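Local coordinates for protein phosphoribosylaminoimidazole-succinocarboxamide synthase (Saccharomyces cerevisiae, PDB 2CNQ) that catalyses the ATP-dependent joining of L-aspartate to carboxyaminoimidazole ribotide to form SAICAR, a step of de novo purine biosynthesis, at residues Arg17-Asp22 with Asp43-Asn48; Pro51-Leu56 with Ala290-Ala295. All coordinates share one frame; numbering follows the deposited sequence. Where two conformers were deposited one is given.

Contact 1. Residues Arg17-Asp22 with Asp43-Asn48. With ADP (adenosine-5'-diphosphate), chain B; ADP (adenosine-5'-diphosphate), chain F.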
# COMPACT_ATOMS: atom_id res chain seq x y z
N ARG A 17 1.17 -10.21 -12.84
CA ARG A 17 2.19 -9.69 -11.98
C ARG A 17 2.09 -8.21 -11.99
O ARG A 17 2.14 -7.58 -13.04
CB ARG A 17 3.59 -10.10 -12.41
CG ARG A 17 3.86 -11.54 -12.22
CD ARG A 17 5.33 -11.83 -12.32
NE ARG A 17 5.66 -13.18 -11.96
CZ ARG A 17 5.67 -14.20 -12.80
NH1 ARG A 17 5.95 -15.40 -12.36
NH2 ARG A 17 5.43 -14.02 -14.07
N GLY A 18 1.93 -7.64 -10.82
CA GLY A 18 2.03 -6.22 -10.64
C GLY A 18 3.47 -5.87 -10.40
O GLY A 18 4.37 -6.67 -10.58
N LYS A 19 3.71 -4.67 -9.94
CA LYS A 19 5.05 -4.29 -9.64
C LYS A 19 5.60 -5.10 -8.50
O LYS A 19 6.78 -5.33 -8.44
CB LYS A 19 5.16 -2.82 -9.44
CG LYS A 19 4.90 -2.11 -10.76
CD LYS A 19 5.00 -0.62 -10.65
CE LYS A 19 3.93 -0.02 -9.72
NZ LYS A 19 2.54 -0.28 -10.24
N VAL A 20 4.74 -5.48 -7.60
CA VAL A 20 5.17 -6.17 -6.40
C VAL A 20 4.61 -7.55 -6.30
O VAL A 20 5.28 -8.43 -5.81
CB VAL A 20 4.76 -5.34 -5.16
CG1 VAL A 20 4.97 -6.12 -3.89
CG2 VAL A 20 5.56 -4.07 -5.16
N ARG A 21 3.38 -7.76 -6.70
CA ARG A 21 2.73 -8.99 -6.45
C ARG A 21 2.66 -9.85 -7.66
O ARG A 21 2.55 -9.40 -8.78
CB ARG A 21 1.37 -8.76 -5.90
CG ARG A 21 1.53 -8.10 -4.55
CD ARG A 21 0.37 -7.37 -4.09
NE ARG A 21 0.59 -6.91 -2.78
CZ ARG A 21 1.29 -5.85 -2.45
NH1 ARG A 21 1.60 -4.93 -3.33
NH2 ARG A 21 1.65 -5.71 -1.19
N ASP A 22 2.72 -11.14 -7.40
CA ASP A 22 2.43 -12.17 -8.36
C ASP A 22 1.13 -12.76 -7.92
O ASP A 22 0.99 -13.14 -6.77
CB ASP A 22 3.49 -13.24 -8.40
CG ASP A 22 4.80 -12.78 -8.90
OD1 ASP A 22 5.69 -13.65 -9.05
OD2 ASP A 22 5.00 -11.60 -9.20
N ASP A 43 6.87 4.01 -10.74
CA ASP A 43 6.30 3.04 -11.66
C ASP A 43 7.32 2.22 -12.38
O ASP A 43 6.99 1.59 -13.36
CB ASP A 43 5.31 3.65 -12.61
CG ASP A 43 4.08 4.06 -11.92
OD1 ASP A 43 3.63 5.17 -12.15
OD2 ASP A 43 3.54 3.28 -11.12
N VAL A 44 8.54 2.15 -11.87
CA VAL A 44 9.52 1.29 -12.44
C VAL A 44 10.07 0.41 -11.36
O VAL A 44 10.39 0.85 -10.28
CB VAL A 44 10.64 2.19 -12.96
CG1 VAL A 44 11.71 1.36 -13.52
CG2 VAL A 44 10.08 3.18 -13.97
N ILE A 45 10.21 -0.86 -11.67
CA ILE A 45 10.70 -1.83 -10.75
C ILE A 45 12.19 -1.74 -10.72
O ILE A 45 12.84 -1.65 -11.73
CB ILE A 45 10.25 -3.21 -11.17
CG1 ILE A 45 8.73 -3.28 -11.21
CG2 ILE A 45 10.77 -4.25 -10.23
CD1 ILE A 45 8.21 -4.50 -11.87
N MET A 46 12.76 -1.79 -9.54
CA MET A 46 14.19 -1.83 -9.42
C MET A 46 14.69 -3.15 -9.91
O MET A 46 14.00 -4.14 -9.93
CB MET A 46 14.61 -1.68 -7.98
CG MET A 46 14.20 -0.37 -7.33
SD MET A 46 14.87 1.08 -8.08
CE MET A 46 13.49 1.63 -9.03
N GLU A 47 15.95 -3.19 -10.27
CA GLU A 47 16.54 -4.43 -10.72
C GLU A 47 16.59 -5.44 -9.62
O GLU A 47 16.34 -6.60 -9.84
CB GLU A 47 17.95 -4.20 -11.19
CG GLU A 47 18.63 -5.39 -11.69
CD GLU A 47 17.88 -5.98 -12.85
OE1 GLU A 47 17.23 -5.22 -13.60
OE2 GLU A 47 17.94 -7.21 -13.01
N ASN A 48 16.96 -4.99 -8.44
CA ASN A 48 17.12 -5.85 -7.34
C ASN A 48 16.01 -5.68 -6.34
O ASN A 48 15.23 -4.76 -6.38
CB ASN A 48 18.50 -5.68 -6.72
CG ASN A 48 18.85 -4.28 -6.35
OD1 ASN A 48 18.35 -3.31 -6.89
ND2 ASN A 48 19.81 -4.17 -5.44
PB ADP B . 0.48 -2.70 -8.88
O1B ADP B . 0.50 -1.90 -7.66
O2B ADP B . -0.60 -2.32 -9.79
O3B ADP B . 1.71 -2.81 -9.65
PA ADP B . 0.60 -5.01 -7.20
O1A ADP B . 0.39 -4.25 -5.97
O2A ADP B . 1.92 -5.56 -7.48
O3A ADP B . 0.11 -4.19 -8.44
O5' ADP B . -0.39 -6.22 -7.28
C5' ADP B . -1.70 -6.23 -6.77
C4' ADP B . -2.69 -6.18 -7.90
O4' ADP B . -3.83 -6.90 -7.46
C3' ADP B . -3.18 -4.80 -8.21
O3' ADP B . -3.63 -4.73 -9.54
C2' ADP B . -4.38 -4.68 -7.31
O2' ADP B . -5.28 -3.69 -7.70
C1' ADP B . -4.95 -6.04 -7.45
N9 ADP B . -5.81 -6.49 -6.39
C8 ADP B . -5.66 -6.25 -5.09
N7 ADP B . -6.54 -6.87 -4.35
C5 ADP B . -7.30 -7.54 -5.23
C6 ADP B . -8.40 -8.43 -5.12
N6 ADP B . -8.89 -8.76 -3.94
N1 ADP B . -8.99 -8.87 -6.23
C2 ADP B . -8.46 -8.57 -7.41
N3 ADP B . -7.39 -7.82 -7.64
C4 ADP B . -6.83 -7.31 -6.54
PB ADP F . 5.28 2.52 -7.92
O1B ADP F . 5.65 1.53 -8.97
O2B ADP F . 3.87 3.03 -8.02
O3B ADP F . 5.69 2.01 -6.55
PA ADP F . 5.71 4.87 -6.96
O1A ADP F . 6.70 5.92 -6.64
O2A ADP F . 5.31 4.24 -5.68
O3A ADP F . 6.12 3.88 -8.11
O5' ADP F . 4.39 5.47 -7.56
C5' ADP F . 3.49 6.13 -6.69
C4' ADP F . 2.37 6.85 -7.40
O4' ADP F . 2.95 7.91 -8.15
C3' ADP F . 1.67 5.91 -8.36
O3' ADP F . 0.30 6.27 -8.46
C2' ADP F . 2.40 6.19 -9.64
O2' ADP F . 1.58 5.94 -10.75
C1' ADP F . 2.70 7.67 -9.52
N9 ADP F . 3.89 8.07 -10.26
C8 ADP F . 4.99 7.35 -10.35
N7 ADP F . 5.91 7.98 -11.10
C5 ADP F . 5.37 9.13 -11.48
C6 ADP F . 5.88 10.22 -12.28
N6 ADP F . 7.13 10.13 -12.79
N1 ADP F . 5.04 11.25 -12.47
C2 ADP F . 3.78 11.29 -11.94
N3 ADP F . 3.26 10.30 -11.18
C4 ADP F . 4.02 9.21 -10.93
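The carboxylate of Asp43 turns OD2 toward the end of Lys19, where NZ and OD2 form a long salt bridge of 3.8 Å. This rests on one of two deposited conformers of Lys19, whose very close approach to the chain F diphosphate is doubtful. The other carboxylate oxygen, Asp43 OD1, accepts a 2.6 Å hydrogen bond from the ribose O2' of the chain F ADP and is also hydrogen-bonded to His170 ND1. The second flat group, the Arg21 guanidinium, has Val20 CG1 over one face, displaced toward the rim. At its edge, Arg21 NH1 donates to O1A of the chain B ADP at 3.0 Å, while NH2 forms a salt bridge with Glu234. Farther along, Asp22 OD1 lies close to the guanidinium plane of Arg17, while Arg17 NE reaches OD1 from above the carboxylate plane.

Lys19 carries the contact. Its chain bends at its last two torsions (chi3 -64°, chi4 -62°), bringing NZ back to O3B of the chain B ADP at 2.7 Å, the same oxygen that accepts a nearly straight bond (175°) from Lys19 N. Ile45 supplies the apolar part, laying CG1 and CD1 against the backbone and CB of Lys19.

Strands 14-17 and 21-25 form a beta hairpin whose turn binds phosphate through its backbone amides: those of Val20 and Arg21 both donate to O2A of the chain B ADP. Gly18 CA lies 3.2 Å from that O2A, and having no side chain leaves O3A its place beside the turn. On the opposing segment, Asp43 N binds O3A of the chain F ADP. Amides, lysine and arginine thus gather as donors round the chain B diphosphate, while Asp43 holds the chain F ADP by both its backbone and its carboxylate.

Contact 2. Residues Pro51-Leu56 with Ala290-Ala295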
# COMPACT_ATOMS: atom_id res chain seq x y z
N PRO A 51 15.05 -8.01 0.28
CA PRO A 51 14.71 -9.32 0.81
C PRO A 51 13.64 -9.23 1.85
O PRO A 51 13.71 -8.44 2.78
CB PRO A 51 16.01 -9.84 1.39
CG PRO A 51 17.03 -9.17 0.55
CD PRO A 51 16.50 -7.81 0.25
N GLU A 52 12.65 -10.07 1.68
CA GLU A 52 11.54 -10.20 2.60
C GLU A 52 10.63 -9.02 2.68
O GLU A 52 9.71 -9.02 3.44
CB GLU A 52 11.97 -10.65 3.98
CG GLU A 52 12.61 -12.02 3.97
CD GLU A 52 14.06 -11.99 3.55
OE1 GLU A 52 14.80 -11.19 4.15
OE2 GLU A 52 14.48 -12.77 2.68
N LYS A 53 10.82 -8.03 1.82
CA LYS A 53 9.88 -6.93 1.79
C LYS A 53 8.48 -7.43 1.61
O LYS A 53 7.57 -6.91 2.21
CB LYS A 53 10.28 -6.02 0.67
CG LYS A 53 9.32 -4.89 0.43
CD LYS A 53 9.86 -3.96 -0.61
CE LYS A 53 8.84 -2.97 -1.06
NZ LYS A 53 7.94 -3.53 -2.10
N GLY A 54 8.29 -8.41 0.74
CA GLY A 54 6.96 -8.89 0.52
C GLY A 54 6.36 -9.55 1.70
O GLY A 54 5.15 -9.50 1.90
N ILE A 55 7.18 -10.18 2.51
CA ILE A 55 6.69 -10.72 3.75
C ILE A 55 6.21 -9.57 4.62
O ILE A 55 5.16 -9.62 5.20
CB ILE A 55 7.77 -11.52 4.44
CG1 ILE A 55 8.08 -12.76 3.60
CG2 ILE A 55 7.32 -11.88 5.82
CD1 ILE A 55 9.23 -13.55 4.12
N LEU A 56 6.98 -8.51 4.68
CA LEU A 56 6.58 -7.36 5.47
C LEU A 56 5.31 -6.78 4.97
O LEU A 56 4.41 -6.46 5.76
CB LEU A 56 7.69 -6.36 5.48
CG LEU A 56 7.49 -5.18 6.40
CD1 LEU A 56 8.82 -4.71 6.85
CD2 LEU A 56 6.75 -4.06 5.77
N ALA A 290 15.46 -1.56 6.23
CA ALA A 290 15.43 -1.23 7.63
C ALA A 290 14.37 -0.24 7.93
O ALA A 290 13.76 -0.29 8.97
CB ALA A 290 16.77 -0.74 8.08
N LYS A 291 14.16 0.72 7.06
CA LYS A 291 13.10 1.68 7.27
C LYS A 291 11.77 1.00 7.28
O LYS A 291 10.92 1.31 8.08
CB LYS A 291 13.15 2.73 6.19
CG LYS A 291 14.19 3.77 6.47
CD LYS A 291 14.39 4.69 5.27
CE LYS A 291 15.33 5.82 5.52
NZ LYS A 291 14.93 6.67 6.66
N TYR A 292 11.56 0.08 6.34
CA TYR A 292 10.30 -0.61 6.29
C TYR A 292 10.11 -1.39 7.55
O TYR A 292 9.02 -1.43 8.09
CB TYR A 292 10.25 -1.55 5.11
CG TYR A 292 9.84 -0.91 3.82
CD1 TYR A 292 8.86 -1.51 3.07
CD2 TYR A 292 10.41 0.25 3.35
CE1 TYR A 292 8.46 -0.97 1.87
CE2 TYR A 292 10.03 0.78 2.15
CZ TYR A 292 9.06 0.16 1.41
OH TYR A 292 8.73 0.72 0.24
N ILE A 293 11.16 -2.07 7.99
CA ILE A 293 11.02 -2.87 9.19
C ILE A 293 10.76 -2.00 10.39
O ILE A 293 10.00 -2.38 11.24
CB ILE A 293 12.25 -3.75 9.33
CG1 ILE A 293 12.16 -4.87 8.31
CG2 ILE A 293 12.34 -4.31 10.73
CD1 ILE A 293 13.44 -5.63 8.11
N GLU A 294 11.38 -0.83 10.46
CA GLU A 294 11.10 0.04 11.57
C GLU A 294 9.66 0.47 11.57
O GLU A 294 9.03 0.49 12.60
CB GLU A 294 12.03 1.22 11.53
CG GLU A 294 11.83 2.19 12.65
CD GLU A 294 12.18 1.65 14.02
OE1 GLU A 294 11.98 2.40 14.97
OE2 GLU A 294 12.72 0.56 14.15
N ALA A 295 9.14 0.81 10.41
CA ALA A 295 7.74 1.13 10.34
C ALA A 295 6.93 -0.04 10.82
O ALA A 295 6.00 0.12 11.59
CB ALA A 295 7.34 1.50 8.96
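Leu56 and Tyr292 bury the most surface here, followed by Lys53, and together they join the first turn of helix 53-67 to helix 282-300. Leu56 reaches across with CG anti to its backbone N (chi1 -173°), and its CD1 methyl settles beside the backbone of the other helix, 3.5 Å from Tyr292 O. The same methyl lies 3.6 Å from Ile293 CG1 and also meets Tyr292 CB. A branched aliphatic side chain suits this place because CD1 can pack on the backbone and Ile293 while CD2 lies at the edge of the tyrosine ring, near its plane.

Lys53 crosses Tyr292 obliquely, with CE 3.6 Å from Tyr292 CE1. Its long methylene chain is extended until the last torsion, where a bend turns NZ to Asp239 OD1 and Arg38 O. Tyr292 OH bonds the other oxygen of the same carboxylate, OD2. Pro238, on strand 228-245, packs against both Leu56 and Tyr292. One aspartate, which also lines the AICAR ribonucleotide pocket, therefore serves both buried polar heads, with Arg38 O as a second partner of Lys53 NZ, and its negative charge would be expected to favour the protonated ammonium.

Both segments of contact 1 precede those of contact 2 in the chain, and strand 44-45 is followed directly by helix 53-67. Their centres are 15 Å apart, yet they touch where Val20 CG2 lies 3.9 Å from Lys53 NZ. Contact 1 belongs to the nucleotide sites: the side chain of Lys19 is about 5 Å from a magnesium ion and that of Asp43 about 6 Å from the bound AICAR ribonucleotide. In contact 2 the Lys53 side chain comes to about 7 Å from the chain F ADP, and its partner Asp239 belongs to the AICAR ribonucleotide pocket. Arg38 links the two, its NE bonding Lys19 O and its own O receiving Lys53 NZ.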